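Local coordinates for oxidoreductase, NAD-binding/iron-sulfur cluster-binding protein (Nitratireductor pacificus pht-3B, PDB 6ZXU) that acts as a catabolic reductive dehalogenase, carrying a cobalamin and two iron-sulfur clusters with which it probably removes halogen from organohalide substrates, at residues R47-D52 / P248-G253; L677-P682 / L704-A709. All blocks are in the same frame, centred on the assembly; numbering follows the deposited sequence.

Contact 1: residues R47-D52 / P248-G253; sequences RLARVD and PLAPEG
Pro248 presses its ring against the backbone of Val51 and Asp52, with CG 3.3 Å from Val51 O, while its own carbonyl takes the amide of Val51 (Val51 N to Pro248 O 3.1 Å). Having no amide hydrogen, the proline cannot bond Val51 O in return and offers it ring carbon instead, so the pairing goes no further on this side. The second bond lies on the other side of the Arg50-Leu249 pair, two residues away in each segment: Ala250 N reaches Ala49 O at 2.9 Å, nearly straight at 175°, but from above the carbonyl plane. Val51 fits this surface because it is branched at CB: CG1 lies by Ala250, and CG2 meets Pro251 CD at 4.0 Å. Ala49 and Ala250 are small enough for their CB atoms to approach to 3.9 Å. Leu249 turns its CB away from the 47-52 segment, yet CD2 swings back over one face of the Arg50 guanidinium, 3.6 Å from NH1, and also touches Leu48 CD1. Arg50 suits this place because its chain, extended from CG to NE, carries the flat group alongside the leucine, while its nitrogens bond the backbone carbonyls of Leu45, Gly214 and Arg247. A leucine here would probably leave those three carbonyls without their donor and Leu249 CD2 without the flat surface beneath it. Two loop segments whose end-to-end directions are 103° apart are thus joined by a single beta bridge, far from the cofactor sites, which ties the N-terminal loop to the one following strand 232-239.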
# COMPACT_ATOMS: atom_id res chain seq x y z
N ARG A 47 7.34 -12.14 -24.87
CA ARG A 47 8.46 -12.69 -25.62
C ARG A 47 8.56 -14.19 -25.47
O ARG A 47 9.55 -14.78 -25.91
CB ARG A 47 9.77 -12.01 -25.13
CG ARG A 47 9.82 -10.55 -25.54
CD ARG A 47 11.18 -9.97 -25.19
NE ARG A 47 11.29 -8.58 -25.61
CZ ARG A 47 11.89 -8.18 -26.73
NH1 ARG A 47 12.42 -9.04 -27.58
NH2 ARG A 47 11.95 -6.87 -27.01
N LEU A 48 7.57 -14.83 -24.87
CA LEU A 48 7.59 -16.28 -24.73
C LEU A 48 6.92 -16.92 -25.96
O LEU A 48 5.99 -16.35 -26.54
CB LEU A 48 6.85 -16.71 -23.50
CG LEU A 48 7.47 -16.12 -22.21
CD1 LEU A 48 6.69 -16.58 -21.03
CD2 LEU A 48 8.92 -16.50 -22.05
N ALA A 49 7.36 -18.13 -26.28
CA ALA A 49 6.81 -18.86 -27.42
C ALA A 49 5.41 -19.36 -27.07
O ALA A 49 5.21 -19.96 -26.05
CB ALA A 49 7.68 -20.04 -27.72
N ARG A 50 4.46 -19.07 -27.94
CA ARG A 50 3.06 -19.43 -27.77
C ARG A 50 2.49 -20.13 -29.05
O ARG A 50 3.03 -20.01 -30.14
CB ARG A 50 2.28 -18.19 -27.49
CG ARG A 50 2.58 -17.66 -26.09
CD ARG A 50 1.75 -16.44 -25.72
NE ARG A 50 2.42 -15.83 -24.58
CZ ARG A 50 2.27 -16.19 -23.33
NH1 ARG A 50 1.38 -17.14 -23.00
NH2 ARG A 50 3.03 -15.59 -22.38
N VAL A 51 1.44 -20.89 -28.86
CA VAL A 51 0.67 -21.51 -29.89
C VAL A 51 -0.82 -21.25 -29.62
O VAL A 51 -1.20 -20.79 -28.52
CB VAL A 51 0.95 -23.01 -29.96
CG1 VAL A 51 2.42 -23.28 -30.29
CG2 VAL A 51 0.57 -23.69 -28.69
N ASP A 52 -1.68 -21.56 -30.59
CA ASP A 52 -3.11 -21.25 -30.45
C ASP A 52 -3.84 -22.15 -29.46
O ASP A 52 -4.83 -21.69 -28.85
CB ASP A 52 -3.81 -21.30 -31.83
CG ASP A 52 -3.57 -20.01 -32.69
OD1 ASP A 52 -2.82 -19.09 -32.25
OD2 ASP A 52 -4.14 -19.89 -33.86
N PRO A 248 -2.02 -20.22 -25.18
CA PRO A 248 -1.13 -21.02 -24.38
C PRO A 248 0.35 -21.00 -24.77
O PRO A 248 0.73 -20.59 -25.87
CB PRO A 248 -1.69 -22.43 -24.55
CG PRO A 248 -2.46 -22.34 -25.85
CD PRO A 248 -3.06 -21.00 -25.84
N LEU A 249 1.18 -21.46 -23.87
CA LEU A 249 2.60 -21.49 -24.10
C LEU A 249 2.89 -22.67 -25.03
O LEU A 249 2.25 -23.73 -24.93
CB LEU A 249 3.38 -21.66 -22.78
CG LEU A 249 3.27 -20.54 -21.76
CD1 LEU A 249 3.76 -21.04 -20.40
CD2 LEU A 249 4.06 -19.34 -22.19
N ALA A 250 3.89 -22.52 -25.89
CA ALA A 250 4.35 -23.64 -26.65
C ALA A 250 4.65 -24.81 -25.72
O ALA A 250 5.39 -24.67 -24.76
CB ALA A 250 5.60 -23.28 -27.47
N PRO A 251 4.14 -26.01 -26.03
CA PRO A 251 4.14 -27.00 -24.97
C PRO A 251 5.45 -27.70 -24.75
O PRO A 251 5.60 -28.33 -23.71
CB PRO A 251 3.06 -27.99 -25.42
CG PRO A 251 2.88 -27.76 -26.86
CD PRO A 251 3.19 -26.34 -27.11
N GLU A 252 6.35 -27.65 -25.72
CA GLU A 252 7.62 -28.35 -25.66
C GLU A 252 8.76 -27.39 -25.92
O GLU A 252 8.69 -26.53 -26.78
CB GLU A 252 7.67 -29.52 -26.72
N GLY A 253 9.85 -27.59 -25.20
CA GLY A 253 11.08 -26.87 -25.51
C GLY A 253 11.21 -25.51 -24.85
O GLY A 253 10.36 -25.06 -24.07

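Contact 2: residues L677-P682 / L704-A709; sequences LAMYPP and LAEYAA
Tyr707 and Met679 make the aromatic part of this contact: the methyl CE sits over one face of the tyrosine ring, 4.0 Å from its centroid and 13° off the normal, a CH-pi contact. The sulfur stands obliquely to the same ring, which makes the pair a Met-aromatic contact. A bend at chi3 (44°) folds the flexible methionine chain back so that its methyl reaches the ring.

Apolar packing extends the contact along both segments. Leu677 CB touches Tyr707 CE2 at 3.7 Å, and the small Ala678 lets Leu704 come close, CB to CG 4.1 Å. Glu706 contributes its aliphatic part, CG lying 3.8 Å from Pro681 CG; its chain, anti to the backbone N at chi1 (-174°) and then bent at chi2, ends with OE1 in a salt bridge to Arg683.

No direct hydrogen bond joins the two segments. Instead one water donates to both backbone carbonyls, 2.7 Å from Leu677 O and 2.9 Å from Leu704 O. Tyrosine suits its place by combining a broad apolar ring with a hydroxyl that bonds the carbonyl of Lys569.

Here an extended segment packs along one side of helix 700-709, beside strand 560-562. Lys569 is a cobalamin-binding residue, and the side chain of Pro681 lies about 7 Å from the bound cobalamin, which is consistent with this C-terminal packing forming part of the second shell round the cobalamin pocket.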
# COMPACT_ATOMS: atom_id res chain seq x y z
N LEU A 677 -1.65 29.70 6.94
CA LEU A 677 -2.34 28.47 7.17
C LEU A 677 -2.92 28.44 8.61
O LEU A 677 -2.46 29.15 9.49
CB LEU A 677 -1.37 27.28 6.90
CG LEU A 677 -0.74 27.23 5.49
CD1 LEU A 677 0.21 26.08 5.43
CD2 LEU A 677 -1.79 27.06 4.34
N ALA A 678 -3.91 27.57 8.81
CA ALA A 678 -4.50 27.34 10.12
C ALA A 678 -3.96 26.01 10.68
O ALA A 678 -3.70 25.06 9.90
CB ALA A 678 -6.00 27.28 10.03
N MET A 679 -3.67 25.96 11.95
CA MET A 679 -3.24 24.73 12.61
C MET A 679 -4.19 24.40 13.75
O MET A 679 -4.78 25.29 14.33
CB MET A 679 -1.81 24.80 13.12
CG MET A 679 -1.55 25.89 14.08
SD MET A 679 -0.05 25.76 15.03
CE MET A 679 1.25 25.28 13.90
N TYR A 680 -4.30 23.14 14.09
CA TYR A 680 -5.27 22.72 15.07
C TYR A 680 -4.58 21.80 16.08
O TYR A 680 -4.80 20.58 16.06
CB TYR A 680 -6.45 22.06 14.42
CG TYR A 680 -7.19 22.99 13.52
CD1 TYR A 680 -8.03 23.94 14.01
CD2 TYR A 680 -6.93 23.01 12.16
CE1 TYR A 680 -8.67 24.86 13.20
CE2 TYR A 680 -7.52 23.96 11.32
CZ TYR A 680 -8.41 24.89 11.87
OH TYR A 680 -9.06 25.82 11.02
N PRO A 681 -3.78 22.40 16.98
CA PRO A 681 -3.21 21.60 18.05
C PRO A 681 -4.31 21.25 19.04
O PRO A 681 -5.40 21.74 18.90
CB PRO A 681 -2.16 22.53 18.65
CG PRO A 681 -2.68 23.89 18.36
CD PRO A 681 -3.39 23.80 17.07
N PRO A 682 -4.00 20.41 20.07
CA PRO A 682 -5.04 20.02 21.02
C PRO A 682 -5.99 21.09 21.54
O PRO A 682 -7.19 20.83 21.69
CB PRO A 682 -4.24 19.37 22.14
CG PRO A 682 -3.14 18.70 21.37
CD PRO A 682 -2.75 19.68 20.32
N LEU A 704 -5.79 30.07 12.37
CA LEU A 704 -4.87 30.99 11.71
C LEU A 704 -4.05 31.74 12.68
O LEU A 704 -2.83 31.90 12.52
CB LEU A 704 -5.64 31.98 10.78
CG LEU A 704 -6.33 31.33 9.56
CD1 LEU A 704 -7.42 32.24 9.00
CD2 LEU A 704 -5.32 31.02 8.48
N ALA A 705 -4.68 32.21 13.77
CA ALA A 705 -3.93 32.98 14.81
C ALA A 705 -2.96 32.09 15.55
O ALA A 705 -1.87 32.50 15.94
CB ALA A 705 -4.87 33.64 15.77
N GLU A 706 -3.36 30.85 15.79
CA GLU A 706 -2.50 29.88 16.43
C GLU A 706 -1.23 29.61 15.63
O GLU A 706 -0.12 29.54 16.18
CB GLU A 706 -3.28 28.58 16.63
CG GLU A 706 -2.57 27.52 17.41
CD GLU A 706 -2.53 27.92 18.90
OE1 GLU A 706 -3.27 28.89 19.27
OE2 GLU A 706 -1.75 27.28 19.68
N TYR A 707 -1.35 29.52 14.32
CA TYR A 707 -0.19 29.33 13.47
C TYR A 707 0.74 30.54 13.50
O TYR A 707 1.93 30.34 13.60
CB TYR A 707 -0.62 28.99 12.04
CG TYR A 707 0.33 28.09 11.21
CD1 TYR A 707 1.63 28.42 11.04
CD2 TYR A 707 -0.15 27.00 10.59
CE1 TYR A 707 2.47 27.67 10.24
CE2 TYR A 707 0.66 26.17 9.84
CZ TYR A 707 1.95 26.51 9.66
OH TYR A 707 2.71 25.68 8.90
N ALA A 708 0.22 31.75 13.52
CA ALA A 708 1.03 32.93 13.62
C ALA A 708 1.74 33.00 14.99
O ALA A 708 2.83 33.51 15.10
CB ALA A 708 0.16 34.18 13.40
N ALA A 709 1.18 32.39 16.01
CA ALA A 709 1.77 32.44 17.34
C ALA A 709 2.70 31.25 17.62
O ALA A 709 3.30 31.20 18.66
CB ALA A 709 0.66 32.44 18.39
O HOH W 1 -1.73 31.74 9.83

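Overall arrangement
From the N terminus, the chain passes through 47-52 in the loop before helix 74-85, then builds the antiparallel sheet of strands 121-126, 142-149, 232-239 and 194-198 before returning at 248-253. Contact 1 thus closes a loop of 195 intervening residues. The cobalamin and iron-sulfur regions follow, and only near the C terminus does contact 2 close a short loop of 21 residues, setting 677-682 against helix 700-709. The two loops neither nest nor cross but lie in series. The centres of contact 1 and contact 2 are 64 Å apart, on opposite sides of the chain's centre. Contact 1 fastens peripheral loops, whereas contact 2 packs the C-terminal region near the cofactors.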